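Local coordinates for heptaprenyl diphosphate synthase (HEPPP synthase) subunit 1 family protein (Staphylococcus aureus, PDB 5H9D) that pairs with a farnesyl pyrophosphate synthetase-like chain to form heptaprenyl diphosphate synthase, probably as its smaller, regulatory rather than catalytic, subunit, at residues E9-E14 with S78-T83; N105-S110 with S122-K127; L91-E96 with L137-I142. One frame throughout, in Å; residues are numbered along the deposited sequence.

In the fold
The three contacts each join two helices of a mostly helical chain. Interaction 1 sets helix 4-15 against helix 70-88. Interactions 2 and 3 both pair helix 91-112 with helix 118-140, which follow each other in the chain, with centres about 21 Å apart. Along the chain interaction 1 comes first, and interaction 2 falls between the two segments of interaction 3. Interactions 1 and 2 lie on opposite sides of the chain's centre, about 25 Å apart between centres. Interactions 1 and 3 are about 20 Å apart between centres, yet they touch where Tyr-82 packs on Gln-94. Segments of all three also reach the farnesyl pyrophosphate synthetase chain, so these helices contribute to the subunit interface.

Interaction 1: E9-E14 with S78-T83; sequences ERQIEE and SAHFYT
Gln-11 and His-80 carry this contact, side chain against side chain. Gln-11 OE1 lies 2.8 Å from His-80 NE2. The atom comes to the edge of the imidazole, near its plane, while the amide plane is turned 72° from the ring. The exact seat of OE1 is doubtful, because the model also sets it too close to the ring carbon CE1. Behind the amide, Gln-11 CB also lies beside the ring. Beyond CG the Gln-11 chain is extended, and it crosses the histidine at about a right angle. His-80 holds its CG opposite the backbone N (chi1 178°), which carries the ring out from helix 70-88 toward the glutamine. The carboxylate of Glu-14 stays farther off, its OE1 5.5 Å from His-80 NE2. Ile-12 packs on Ile-77, while Gln-11 also rests on Val-46 and Leu-84. Arg-15 lies by the same ring and makes a weak hydrogen bond with Thr-83 OG1. Tyr-82 of helix 70-88 turns to the farnesyl pyrophosphate synthetase chain, and its OH hydrogen-bonds to His-130 of that chain. The arrangement is helix-on-helix packing: the N-terminal helix 4-15 lies against helix 70-88 of a mostly helical fold, and helix 70-88 also lines the subunit interface.

Interaction 2: N105-S110 with S122-K127; sequences NELKSS and SQAIVK
Leu-107 is the residue of 105-110 that meets the other helix, touching Ala-124 and Lys-127. Ahead of it, Asn-105 and Glu-106 serve the subunit interface: Asn-105 OD1 hydrogen-bonds to Asn-111, and Glu-106 OE2 to Ser-23 and Lys-24, all of the farnesyl pyrophosphate synthetase chain. At Leu-107 the CA atom is 6.1 Å from the CA of Ala-124, a close approach consistent with the small side chain of Ala-124. The two methyls of the leucine divide the work. CD2 meets the methyl of Ala-124, with Leu-107 CD2 4.0 Å from Ala-124 CB. CD1 meets the root of the lysine, with Leu-107 CD1 3.7 Å from Lys-127 CB and 4.1 Å from Lys-127 CG. Helices 91-112 and 118-140 run in opposite directions here and are joined by a short connection, so the pair is an antiparallel helical hairpin with an apolar contact near its turn. The lysine crosses Leu-107 at about a right angle. Its chain bends at the CB-CG bond (chi2 -84°), and NZ forms a salt bridge with Glu-103, one turn before Leu-107. The aliphatic part of Lys-127 thus packs on the helix that its charge also grips. At the end of the segment, Ser-110 turns back to the interface, where its OG hydrogen-bonds to Asp-25 of the farnesyl pyrophosphate synthetase chain.

Interaction 3: L91-E96 with L137-I142; sequences LSFQNE and LSHFGI
Phe-93 meets two neighbouring rings of the other segment, His-139 and Phe-140, and meets them in different ways. Phe-140 comes edge-on. Its CZ stands over one face of the Phe-93 ring, toward the rim, and lies 3.9 Å from Phe-93 CD2. The planes are 71° apart and the ring centroids of Phe-93 and Phe-140 are 5.1 Å apart, which makes a T-shaped pair with Phe-140 as the stem. His-139 lies closer to parallel with Phe-93, its plane tilted only 26° from that ring. The two are slid so far apart that they barely overlap. What the imidazole mainly covers is the base of the phenylalanine: Phe-93 CB is 3.4 Å from His-139 NE2, and Phe-93 CA sits over a face of the imidazole. The imidazole also touches its chain neighbour, with His-139 CD2 3.5 Å above the plane of the Phe-140 ring. The three rings form an aromatic cluster between the N-terminal part of helix 91-112 and the C-terminal part of helix 118-140, at the end of this antiparallel hairpin away from its turn. With chi1 at 170°, the Phe-93 ring swings away from its own backbone N and lies against helix 118-140. There it also packs on Ile-135 and Thr-136, and it reaches Leu-85 and Ile-88 of helix 70-88. Asp-90 ties the cluster together from outside: OD2 bonds His-139 NE2 and OD1 bonds the backbone N of Phe-93. This helps to hold the imidazole's rotation. In the backbone of 137-142, Leu-137 O accepts from both Phe-140 N and Gly-141 N, the latter 3.0 Å away. Phe-140 also packs on Ile-40 and Pro-41.

Interaction 1: E9-E14 with S78-T83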
ATOM      1  N   GLU C   9       9.133  17.120 -10.162  1.00 83.25           N
ATOM      2  CA  GLU C   9       8.853  16.544 -11.478  1.00 84.04           C
ATOM      3  C   GLU C   9       9.980  15.593 -11.852  1.00 83.34           C
ATOM      4  O   GLU C   9       9.764  14.569 -12.500  1.00 82.78           O
ATOM      5  CB  GLU C   9       8.702  17.639 -12.541  1.00 85.46           C
ATOM      6  CG  GLU C   9       7.343  18.319 -12.515  1.00 88.31           C
ATOM      7  CD  GLU C   9       7.415  19.784 -12.901  1.00 91.22           C
ATOM      8  OE1 GLU C   9       8.308  20.496 -12.366  1.00 91.72           O
ATOM      9  OE2 GLU C   9       6.574  20.226 -13.723  1.00 92.05           O
ATOM     10  N   ARG C  10      11.187  15.937 -11.429  1.00 82.92           N
ATOM     11  CA  ARG C  10      12.330  15.090 -11.708  1.00 82.92           C
ATOM     12  C   ARG C  10      12.260  13.834 -10.843  1.00 81.02           C
ATOM     13  O   ARG C  10      12.537  12.741 -11.327  1.00 81.48           O
ATOM     14  CB  ARG C  10      13.630  15.850 -11.446  1.00 84.80           C
ATOM     15  CG  ARG C  10      14.862  14.971 -11.450  1.00 87.25           C
ATOM     16  CD  ARG C  10      16.101  15.821 -11.370  1.00 89.84           C
ATOM     17  NE  ARG C  10      15.822  17.115 -10.755  1.00 91.72           N
ATOM     18  CZ  ARG C  10      16.764  17.968 -10.367  1.00 93.43           C
ATOM     19  NH1 ARG C  10      18.046  17.645 -10.532  1.00 93.69           N
ATOM     20  NH2 ARG C  10      16.427  19.140  -9.824  1.00 93.30           N
ATOM     21  N   GLN C  11      11.886  13.983  -9.571  1.00 78.36           N
ATOM     22  CA  GLN C  11      11.778  12.820  -8.686  1.00 76.65           C
ATOM     23  C   GLN C  11      10.683  11.867  -9.166  1.00 75.77           C
ATOM     24  O   GLN C  11      10.907  10.663  -9.219  1.00 73.32           O
ATOM     25  CB  GLN C  11      11.518  13.240  -7.226  1.00 75.15           C
ATOM     26  CG  GLN C  11      12.752  13.729  -6.498  1.00 75.21           C
ATOM     27  CD  GLN C  11      12.481  14.193  -5.070  1.00 77.12           C
ATOM     28  OE1 GLN C  11      12.093  13.408  -4.212  1.00 78.00           O
ATOM     29  NE2 GLN C  11      12.701  15.473  -4.810  1.00 76.68           N
ATOM     30  N   ILE C  12       9.511  12.400  -9.523  1.00 75.67           N
ATOM     31  CA  ILE C  12       8.411  11.560  -9.998  1.00 76.41           C
ATOM     32  C   ILE C  12       8.907  10.793 -11.216  1.00 77.75           C
ATOM     33  O   ILE C  12       8.501   9.663 -11.483  1.00 78.10           O
ATOM     34  CB  ILE C  12       7.187  12.399 -10.414  1.00 75.96           C
ATOM     35  CG1 ILE C  12       6.530  13.031  -9.191  1.00 75.03           C
ATOM     36  CG2 ILE C  12       6.174  11.524 -11.148  1.00 77.42           C
ATOM     37  CD1 ILE C  12       5.789  12.076  -8.341  1.00 75.56           C
ATOM     38  N   GLU C  13       9.805  11.438 -11.942  1.00 79.57           N
ATOM     39  CA  GLU C  13      10.413  10.896 -13.145  1.00 81.00           C
ATOM     40  C   GLU C  13      11.143   9.592 -12.892  1.00 80.11           C
ATOM     41  O   GLU C  13      10.852   8.574 -13.514  1.00 79.31           O
ATOM     42  CB  GLU C  13      11.383  11.930 -13.710  1.00 84.57           C
ATOM     43  CG  GLU C  13      10.832  12.700 -14.879  1.00 87.78           C
ATOM     44  CD  GLU C  13      10.767  11.821 -16.087  1.00 89.93           C
ATOM     45  OE1 GLU C  13      11.856  11.414 -16.553  1.00 91.81           O
ATOM     46  OE2 GLU C  13       9.644  11.518 -16.549  1.00 91.32           O
ATOM     47  N   GLU C  14      12.106   9.631 -11.982  1.00 79.20           N
ATOM     48  CA  GLU C  14      12.867   8.436 -11.664  1.00 80.02           C
ATOM     49  C   GLU C  14      11.919   7.322 -11.230  1.00 78.39           C
ATOM     50  O   GLU C  14      11.985   6.195 -11.737  1.00 77.93           O
ATOM     51  CB  GLU C  14      13.884   8.729 -10.556  1.00 83.19           C
ATOM     52  CG  GLU C  14      13.419   9.767  -9.535  1.00 89.03           C
ATOM     53  CD  GLU C  14      14.041   9.577  -8.148  1.00 92.39           C
ATOM     54  OE1 GLU C  14      13.712   8.563  -7.470  1.00 91.95           O
ATOM     55  OE2 GLU C  14      14.860  10.444  -7.743  1.00 94.07           O
ATOM     56  N   SER C  78       2.682   8.853  -3.327  1.00 62.37           N
ATOM     57  CA  SER C  78       2.452   8.871  -1.900  1.00 60.65           C
ATOM     58  C   SER C  78       3.553   8.111  -1.193  1.00 58.08           C
ATOM     59  O   SER C  78       4.061   8.562  -0.177  1.00 57.45           O
ATOM     60  CB  SER C  78       1.088   8.278  -1.601  1.00 60.59           C
ATOM     61  OG  SER C  78       0.810   8.443  -0.241  1.00 63.72           O
ATOM     62  N   ALA C  79       3.920   6.956  -1.735  1.00 57.24           N
ATOM     63  CA  ALA C  79       4.980   6.160  -1.136  1.00 58.25           C
ATOM     64  C   ALA C  79       6.258   6.978  -1.286  1.00 59.65           C
ATOM     65  O   ALA C  79       7.128   6.974  -0.411  1.00 60.88           O
ATOM     66  CB  ALA C  79       5.104   4.810  -1.841  1.00 54.21           C
ATOM     67  N   HIS C  80       6.356   7.708  -2.390  1.00 61.15           N
ATOM     68  CA  HIS C  80       7.521   8.531  -2.606  1.00 62.55           C
ATOM     69  C   HIS C  80       7.660   9.503  -1.439  1.00 62.66           C
ATOM     70  O   HIS C  80       8.746   9.688  -0.906  1.00 62.41           O
ATOM     71  CB  HIS C  80       7.412   9.294  -3.926  1.00 64.37           C
ATOM     72  CG  HIS C  80       8.580  10.195  -4.182  1.00 67.65           C
ATOM     73  ND1 HIS C  80       9.760  10.097  -3.472  1.00 66.83           N
ATOM     74  CD2 HIS C  80       8.750  11.217  -5.055  1.00 67.10           C
ATOM     75  CE1 HIS C  80      10.603  11.021  -3.893  1.00 67.13           C
ATOM     76  NE2 HIS C  80      10.016  11.714  -4.852  1.00 67.66           N
ATOM     77  N   PHE C  81       6.546  10.106  -1.044  1.00 62.91           N
ATOM     78  CA  PHE C  81       6.511  11.047   0.074  1.00 64.56           C
ATOM     79  C   PHE C  81       7.169  10.530   1.350  1.00 65.36           C
ATOM     80  O   PHE C  81       7.734  11.317   2.111  1.00 64.19           O
ATOM     81  CB  PHE C  81       5.049  11.414   0.396  1.00 65.97           C
ATOM     82  CG  PHE C  81       4.849  12.075   1.754  1.00 67.37           C
ATOM     83  CD1 PHE C  81       4.935  13.463   1.896  1.00 68.20           C
ATOM     84  CD2 PHE C  81       4.519  11.312   2.876  1.00 67.49           C
ATOM     85  CE1 PHE C  81       4.691  14.075   3.117  1.00 66.10           C
ATOM     86  CE2 PHE C  81       4.274  11.917   4.101  1.00 67.31           C
ATOM     87  CZ  PHE C  81       4.359  13.309   4.218  1.00 67.44           C
ATOM     88  N   TYR C  82       7.085   9.222   1.595  1.00 66.19           N
ATOM     89  CA  TYR C  82       7.645   8.656   2.823  1.00 67.80           C
ATOM     90  C   TYR C  82       9.143   8.341   2.748  1.00 67.86           C
ATOM     91  O   TYR C  82       9.862   8.463   3.746  1.00 67.00           O
ATOM     92  CB  TYR C  82       6.786   7.439   3.249  1.00 68.44           C
ATOM     93  CG  TYR C  82       7.256   6.588   4.433  1.00 69.69           C
ATOM     94  CD1 TYR C  82       7.916   7.141   5.546  1.00 68.59           C
ATOM     95  CD2 TYR C  82       6.954   5.225   4.470  1.00 70.25           C
ATOM     96  CE1 TYR C  82       8.247   6.350   6.654  1.00 66.66           C
ATOM     97  CE2 TYR C  82       7.277   4.435   5.571  1.00 69.39           C
ATOM     98  CZ  TYR C  82       7.916   4.993   6.654  1.00 67.90           C
ATOM     99  OH  TYR C  82       8.184   4.159   7.720  1.00 66.65           O
ATOM    100  N   THR C  83       9.624   7.945   1.577  1.00 68.75           N
ATOM    101  CA  THR C  83      11.051   7.684   1.439  1.00 69.60           C
ATOM    102  C   THR C  83      11.698   9.012   1.786  1.00 70.41           C
ATOM    103  O   THR C  83      12.797   9.061   2.335  1.00 70.55           O
ATOM    104  CB  THR C  83      11.416   7.320   0.008  1.00 69.62           C
ATOM    105  OG1 THR C  83      10.713   8.184  -0.891  1.00 70.29           O
ATOM    106  CG2 THR C  83      11.053   5.877  -0.278  1.00 69.86           C
TER

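Interaction 2: N105-S110 with S122-K127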
ATOM      1  N   ASN C 105      -7.923  13.589   5.133  1.00 52.58           N
ATOM      2  CA  ASN C 105      -8.765  12.505   4.613  1.00 49.83           C
ATOM      3  C   ASN C 105     -10.095  12.364   5.326  1.00 48.34           C
ATOM      4  O   ASN C 105     -11.099  12.110   4.695  1.00 46.33           O
ATOM      5  CB  ASN C 105      -7.995  11.193   4.652  1.00 48.37           C
ATOM      6  CG  ASN C 105      -6.933  11.145   3.598  1.00 48.90           C
ATOM      7  OD1 ASN C 105      -7.211  11.156   2.402  1.00 47.98           O
ATOM      8  ND2 ASN C 105      -5.700  11.120   4.032  1.00 52.94           N
ATOM      9  N   GLU C 106     -10.094  12.537   6.642  1.00 49.33           N
ATOM     10  CA  GLU C 106     -11.337  12.493   7.419  1.00 51.50           C
ATOM     11  C   GLU C 106     -12.223  13.689   6.986  1.00 50.92           C
ATOM     12  O   GLU C 106     -13.424  13.521   6.744  1.00 52.33           O
ATOM     13  CB  GLU C 106     -11.064  12.583   8.946  1.00 50.76           C
ATOM     14  CG  GLU C 106     -10.629  11.306   9.619  1.00 55.82           C
ATOM     15  CD  GLU C 106     -10.219  11.525  11.097  1.00 62.02           C
ATOM     16  OE1 GLU C 106      -9.528  12.531  11.386  1.00 66.59           O
ATOM     17  OE2 GLU C 106     -10.560  10.698  11.978  1.00 60.36           O
ATOM     18  N   LEU C 107     -11.640  14.888   6.886  1.00 48.69           N
ATOM     19  CA  LEU C 107     -12.443  16.030   6.483  1.00 49.18           C
ATOM     20  C   LEU C 107     -13.040  15.841   5.094  1.00 49.59           C
ATOM     21  O   LEU C 107     -14.226  16.072   4.922  1.00 49.80           O
ATOM     22  CB  LEU C 107     -11.641  17.327   6.553  1.00 48.15           C
ATOM     23  CG  LEU C 107     -11.204  17.729   7.969  1.00 47.80           C
ATOM     24  CD1 LEU C 107     -10.144  18.825   7.913  1.00 47.83           C
ATOM     25  CD2 LEU C 107     -12.384  18.167   8.758  1.00 43.03           C
ATOM     26  N   LYS C 108     -12.249  15.413   4.103  1.00 51.66           N
ATOM     27  CA  LYS C 108     -12.805  15.190   2.756  1.00 52.74           C
ATOM     28  C   LYS C 108     -13.952  14.171   2.817  1.00 53.33           C
ATOM     29  O   LYS C 108     -14.987  14.364   2.178  1.00 55.26           O
ATOM     30  CB  LYS C 108     -11.736  14.711   1.770  1.00 52.33           C
ATOM     31  CG  LYS C 108     -10.806  15.800   1.260  1.00 52.53           C
ATOM     32  CD  LYS C 108      -9.634  15.271   0.443  1.00 49.39           C
ATOM     33  CE  LYS C 108      -8.687  16.422   0.069  1.00 52.86           C
ATOM     34  NZ  LYS C 108      -7.369  16.024  -0.584  1.00 52.99           N
ATOM     35  N   SER C 109     -13.787  13.102   3.587  1.00 52.32           N
ATOM     36  CA  SER C 109     -14.853  12.109   3.713  1.00 53.81           C
ATOM     37  C   SER C 109     -16.122  12.766   4.266  1.00 55.68           C
ATOM     38  O   SER C 109     -17.242  12.515   3.788  1.00 56.66           O
ATOM     39  CB  SER C 109     -14.433  10.979   4.644  1.00 51.38           C
ATOM     40  OG  SER C 109     -15.466  10.025   4.758  1.00 50.62           O
ATOM     41  N   SER C 110     -15.936  13.597   5.282  1.00 54.50           N
ATOM     42  CA  SER C 110     -17.035  14.293   5.886  1.00 54.59           C
ATOM     43  C   SER C 110     -17.737  15.205   4.865  1.00 54.77           C
ATOM     44  O   SER C 110     -18.967  15.300   4.851  1.00 55.72           O
ATOM     45  CB  SER C 110     -16.523  15.100   7.087  1.00 55.55           C
ATOM     46  OG  SER C 110     -16.196  14.260   8.181  1.00 54.07           O
ATOM     47  N   SER C 122     -16.430  25.312   6.177  1.00 57.94           N
ATOM     48  CA  SER C 122     -15.485  26.397   6.084  1.00 58.71           C
ATOM     49  C   SER C 122     -14.221  26.165   6.891  1.00 58.55           C
ATOM     50  O   SER C 122     -13.129  26.574   6.475  1.00 59.38           O
ATOM     51  CB  SER C 122     -16.161  27.679   6.546  1.00 61.56           C
ATOM     52  OG  SER C 122     -15.543  28.798   5.927  1.00 67.50           O
ATOM     53  N   GLN C 123     -14.362  25.537   8.054  1.00 56.91           N
ATOM     54  CA  GLN C 123     -13.199  25.247   8.873  1.00 56.96           C
ATOM     55  C   GLN C 123     -12.399  24.155   8.159  1.00 57.78           C
ATOM     56  O   GLN C 123     -11.156  24.186   8.144  1.00 57.38           O
ATOM     57  CB  GLN C 123     -13.606  24.735  10.255  1.00 57.41           C
ATOM     58  CG  GLN C 123     -14.373  25.711  11.139  1.00 61.61           C
ATOM     59  CD  GLN C 123     -13.553  26.925  11.547  1.00 64.72           C
ATOM     60  OE1 GLN C 123     -13.603  27.989  10.893  1.00 63.95           O
ATOM     61  NE2 GLN C 123     -12.782  26.775  12.630  1.00 66.14           N
ATOM     62  N   ALA C 124     -13.129  23.204   7.563  1.00 55.95           N
ATOM     63  CA  ALA C 124     -12.535  22.075   6.856  1.00 54.47           C
ATOM     64  C   ALA C 124     -11.684  22.540   5.685  1.00 54.27           C
ATOM     65  O   ALA C 124     -10.561  22.050   5.480  1.00 53.01           O
ATOM     66  CB  ALA C 124     -13.637  21.118   6.382  1.00 52.79           C
ATOM     67  N   ILE C 125     -12.219  23.506   4.937  1.00 54.88           N
ATOM     68  CA  ILE C 125     -11.546  24.070   3.770  1.00 54.40           C
ATOM     69  C   ILE C 125     -10.202  24.714   4.101  1.00 55.89           C
ATOM     70  O   ILE C 125      -9.217  24.503   3.405  1.00 57.26           O
ATOM     71  CB  ILE C 125     -12.428  25.116   3.082  1.00 52.37           C
ATOM     72  CG1 ILE C 125     -13.645  24.437   2.475  1.00 53.22           C
ATOM     73  CG2 ILE C 125     -11.660  25.833   1.995  1.00 49.18           C
ATOM     74  CD1 ILE C 125     -14.615  25.422   1.899  1.00 56.95           C
ATOM     75  N   VAL C 126     -10.149  25.501   5.165  1.00 55.69           N
ATOM     76  CA  VAL C 126      -8.890  26.137   5.499  1.00 54.90           C
ATOM     77  C   VAL C 126      -7.860  25.059   5.744  1.00 55.79           C
ATOM     78  O   VAL C 126      -6.771  25.107   5.165  1.00 55.52           O
ATOM     79  CB  VAL C 126      -9.031  27.072   6.729  1.00 53.92           C
ATOM     80  CG1 VAL C 126      -7.652  27.542   7.199  1.00 53.11           C
ATOM     81  CG2 VAL C 126      -9.883  28.285   6.338  1.00 49.49           C
ATOM     82  N   LYS C 127      -8.243  24.079   6.575  1.00 56.10           N
ATOM     83  CA  LYS C 127      -7.412  22.936   6.952  1.00 54.68           C
ATOM     84  C   LYS C 127      -6.945  22.206   5.711  1.00 56.35           C
ATOM     85  O   LYS C 127      -5.733  22.114   5.455  1.00 57.90           O
ATOM     86  CB  LYS C 127      -8.203  21.940   7.801  1.00 55.23           C
ATOM     87  CG  LYS C 127      -8.607  22.372   9.197  1.00 54.18           C
ATOM     88  CD  LYS C 127      -7.533  22.155  10.193  1.00 51.81           C
ATOM     89  CE  LYS C 127      -8.105  22.352  11.565  1.00 53.97           C
ATOM     90  NZ  LYS C 127      -8.127  21.063  12.332  1.00 57.77           N
TER

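Interaction 3: L91-E96 with L137-I142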
ATOM      1  N   LEU C  91      12.091  12.694  13.143  1.00 83.38           N
ATOM      2  CA  LEU C  91      10.999  11.807  13.491  1.00 83.73           C
ATOM      3  C   LEU C  91       9.704  12.481  13.960  1.00 83.45           C
ATOM      4  O   LEU C  91       8.623  12.080  13.534  1.00 84.57           O
ATOM      5  CB  LEU C  91      11.479  10.787  14.522  1.00 83.34           C
ATOM      6  CG  LEU C  91      10.506   9.638  14.717  1.00 82.31           C
ATOM      7  CD1 LEU C  91      11.246   8.448  15.299  1.00 82.74           C
ATOM      8  CD2 LEU C  91       9.380  10.096  15.622  1.00 81.70           C
ATOM      9  N   SER C  92       9.794  13.489  14.825  1.00 82.71           N
ATOM     10  CA  SER C  92       8.584  14.168  15.306  1.00 81.27           C
ATOM     11  C   SER C  92       7.765  14.802  14.195  1.00 79.88           C
ATOM     12  O   SER C  92       6.546  14.919  14.318  1.00 80.09           O
ATOM     13  CB  SER C  92       8.924  15.246  16.339  1.00 80.69           C
ATOM     14  OG  SER C  92       8.663  14.767  17.647  1.00 82.53           O
ATOM     15  N   PHE C  93       8.441  15.226  13.127  1.00 78.15           N
ATOM     16  CA  PHE C  93       7.780  15.846  11.988  1.00 76.31           C
ATOM     17  C   PHE C  93       6.876  14.834  11.312  1.00 76.89           C
ATOM     18  O   PHE C  93       5.837  15.199  10.756  1.00 75.59           O
ATOM     19  CB  PHE C  93       8.818  16.361  10.993  1.00 75.24           C
ATOM     20  CG  PHE C  93       8.240  16.805   9.678  1.00 72.98           C
ATOM     21  CD1 PHE C  93       7.128  17.636   9.634  1.00 73.40           C
ATOM     22  CD2 PHE C  93       8.825  16.411   8.484  1.00 72.17           C
ATOM     23  CE1 PHE C  93       6.603  18.075   8.412  1.00 72.77           C
ATOM     24  CE2 PHE C  93       8.320  16.836   7.262  1.00 71.82           C
ATOM     25  CZ  PHE C  93       7.202  17.673   7.223  1.00 72.85           C
ATOM     26  N   GLN C  94       7.275  13.562  11.371  1.00 77.35           N
ATOM     27  CA  GLN C  94       6.491  12.492  10.770  1.00 78.34           C
ATOM     28  C   GLN C  94       5.176  12.210  11.513  1.00 78.38           C
ATOM     29  O   GLN C  94       4.247  11.637  10.933  1.00 78.53           O
ATOM     30  CB  GLN C  94       7.294  11.199  10.679  1.00 77.51           C
ATOM     31  CG  GLN C  94       6.596  10.186   9.779  1.00 79.85           C
ATOM     32  CD  GLN C  94       7.069   8.768   9.991  1.00 81.29           C
ATOM     33  OE1 GLN C  94       6.804   8.162  11.035  1.00 81.35           O
ATOM     34  NE2 GLN C  94       7.775   8.223   9.001  1.00 80.88           N
ATOM     35  N   ASN C  95       5.117  12.604  12.785  1.00 78.31           N
ATOM     36  CA  ASN C  95       3.936  12.431  13.632  1.00 78.52           C
ATOM     37  C   ASN C  95       2.989  13.528  13.194  1.00 78.74           C
ATOM     38  O   ASN C  95       1.952  13.264  12.573  1.00 79.18           O
ATOM     39  CB  ASN C  95       4.323  12.604  15.116  1.00 79.64           C
ATOM     40  CG  ASN C  95       3.135  12.396  16.104  1.00 80.60           C
ATOM     41  OD1 ASN C  95       2.665  13.355  16.719  1.00 80.98           O
ATOM     42  ND2 ASN C  95       2.679  11.146  16.270  1.00 79.25           N
ATOM     43  N   GLU C  96       3.369  14.763  13.499  1.00 78.37           N
ATOM     44  CA  GLU C  96       2.580  15.939  13.135  1.00 78.45           C
ATOM     45  C   GLU C  96       2.027  15.852  11.718  1.00 75.69           C
ATOM     46  O   GLU C  96       0.858  16.139  11.472  1.00 75.74           O
ATOM     47  CB  GLU C  96       3.448  17.194  13.231  1.00 81.62           C
ATOM     48  CG  GLU C  96       3.889  17.551  14.631  1.00 86.68           C
ATOM     49  CD  GLU C  96       2.780  18.251  15.406  1.00 91.25           C
ATOM     50  OE1 GLU C  96       1.770  17.572  15.738  1.00 93.69           O
ATOM     51  OE2 GLU C  96       2.914  19.481  15.669  1.00 92.17           O
ATOM     52  N   LEU C 137       6.046  24.367   7.220  1.00 82.37           N
ATOM     53  CA  LEU C 137       6.749  25.627   7.492  1.00 83.52           C
ATOM     54  C   LEU C 137       6.904  25.855   9.009  1.00 85.56           C
ATOM     55  O   LEU C 137       8.011  26.071   9.507  1.00 86.13           O
ATOM     56  CB  LEU C 137       5.981  26.819   6.891  1.00 82.63           C
ATOM     57  CG  LEU C 137       5.591  26.910   5.402  1.00 82.24           C
ATOM     58  CD1 LEU C 137       4.550  28.005   5.214  1.00 80.47           C
ATOM     59  CD2 LEU C 137       6.804  27.191   4.532  1.00 81.88           C
ATOM     60  N   SER C 138       5.795  25.787   9.741  1.00 87.32           N
ATOM     61  CA  SER C 138       5.815  26.009  11.188  1.00 89.10           C
ATOM     62  C   SER C 138       6.479  24.919  12.036  1.00 90.38           C
ATOM     63  O   SER C 138       6.136  24.727  13.204  1.00 89.90           O
ATOM     64  CB  SER C 138       4.387  26.248  11.690  1.00 88.62           C
ATOM     65  OG  SER C 138       3.581  25.114  11.472  1.00 89.09           O
ATOM     66  N   HIS C 139       7.433  24.206  11.456  1.00 92.68           N
ATOM     67  CA  HIS C 139       8.131  23.162  12.190  1.00 95.81           C
ATOM     68  C   HIS C 139       9.624  23.360  12.035  1.00 98.70           C
ATOM     69  O   HIS C 139      10.411  22.936  12.878  1.00 97.87           O
ATOM     70  CB  HIS C 139       7.755  21.791  11.652  1.00 94.86           C
ATOM     71  CG  HIS C 139       8.504  20.667  12.298  1.00 94.71           C
ATOM     72  ND1 HIS C 139       8.149  20.142  13.522  1.00 95.00           N
ATOM     73  CD2 HIS C 139       9.593  19.973  11.890  1.00 93.91           C
ATOM     74  CE1 HIS C 139       8.986  19.171  13.839  1.00 94.40           C
ATOM     75  NE2 HIS C 139       9.872  19.049  12.866  1.00 93.45           N
ATOM     76  N   PHE C 140       9.987  24.023  10.940  1.00102.93           N
ATOM     77  CA  PHE C 140      11.376  24.299  10.592  1.00107.14           C
ATOM     78  C   PHE C 140      11.723  25.790  10.700  1.00109.65           C
ATOM     79  O   PHE C 140      12.803  26.147  11.173  1.00109.79           O
ATOM     80  CB  PHE C 140      11.646  23.803   9.163  1.00107.82           C
ATOM     81  CG  PHE C 140      11.432  22.321   8.977  1.00108.09           C
ATOM     82  CD1 PHE C 140      12.305  21.400   9.557  1.00108.33           C
ATOM     83  CD2 PHE C 140      10.357  21.849   8.230  1.00107.72           C
ATOM     84  CE1 PHE C 140      12.113  20.033   9.395  1.00108.40           C
ATOM     85  CE2 PHE C 140      10.154  20.487   8.063  1.00108.28           C
ATOM     86  CZ  PHE C 140      11.033  19.575   8.647  1.00108.76           C
ATOM     87  N   GLY C 141      10.813  26.648  10.243  1.00112.65           N
ATOM     88  CA  GLY C 141      11.029  28.086  10.311  1.00115.82           C
ATOM     89  C   GLY C 141      10.210  28.683  11.442  1.00118.58           C
ATOM     90  O   GLY C 141       9.173  29.290  11.199  1.00117.62           O
ATOM     91  N   ILE C 142      10.697  28.501  12.672  1.00122.27           N
ATOM     92  CA  ILE C 142      10.062  28.966  13.919  1.00126.52           C
ATOM     93  C   ILE C 142       8.573  28.603  14.045  1.00128.77           C
ATOM     94  O   ILE C 142       7.819  28.656  13.068  1.00128.90           O
ATOM     95  CB  ILE C 142      10.251  30.523  14.149  1.00127.09           C
ATOM     96  CG1 ILE C 142      11.674  30.821  14.651  1.00127.15           C
ATOM     97  CG2 ILE C 142       9.259  31.039  15.205  1.00127.76           C
ATOM     98  CD1 ILE C 142      11.895  32.270  15.131  1.00126.02           C
TER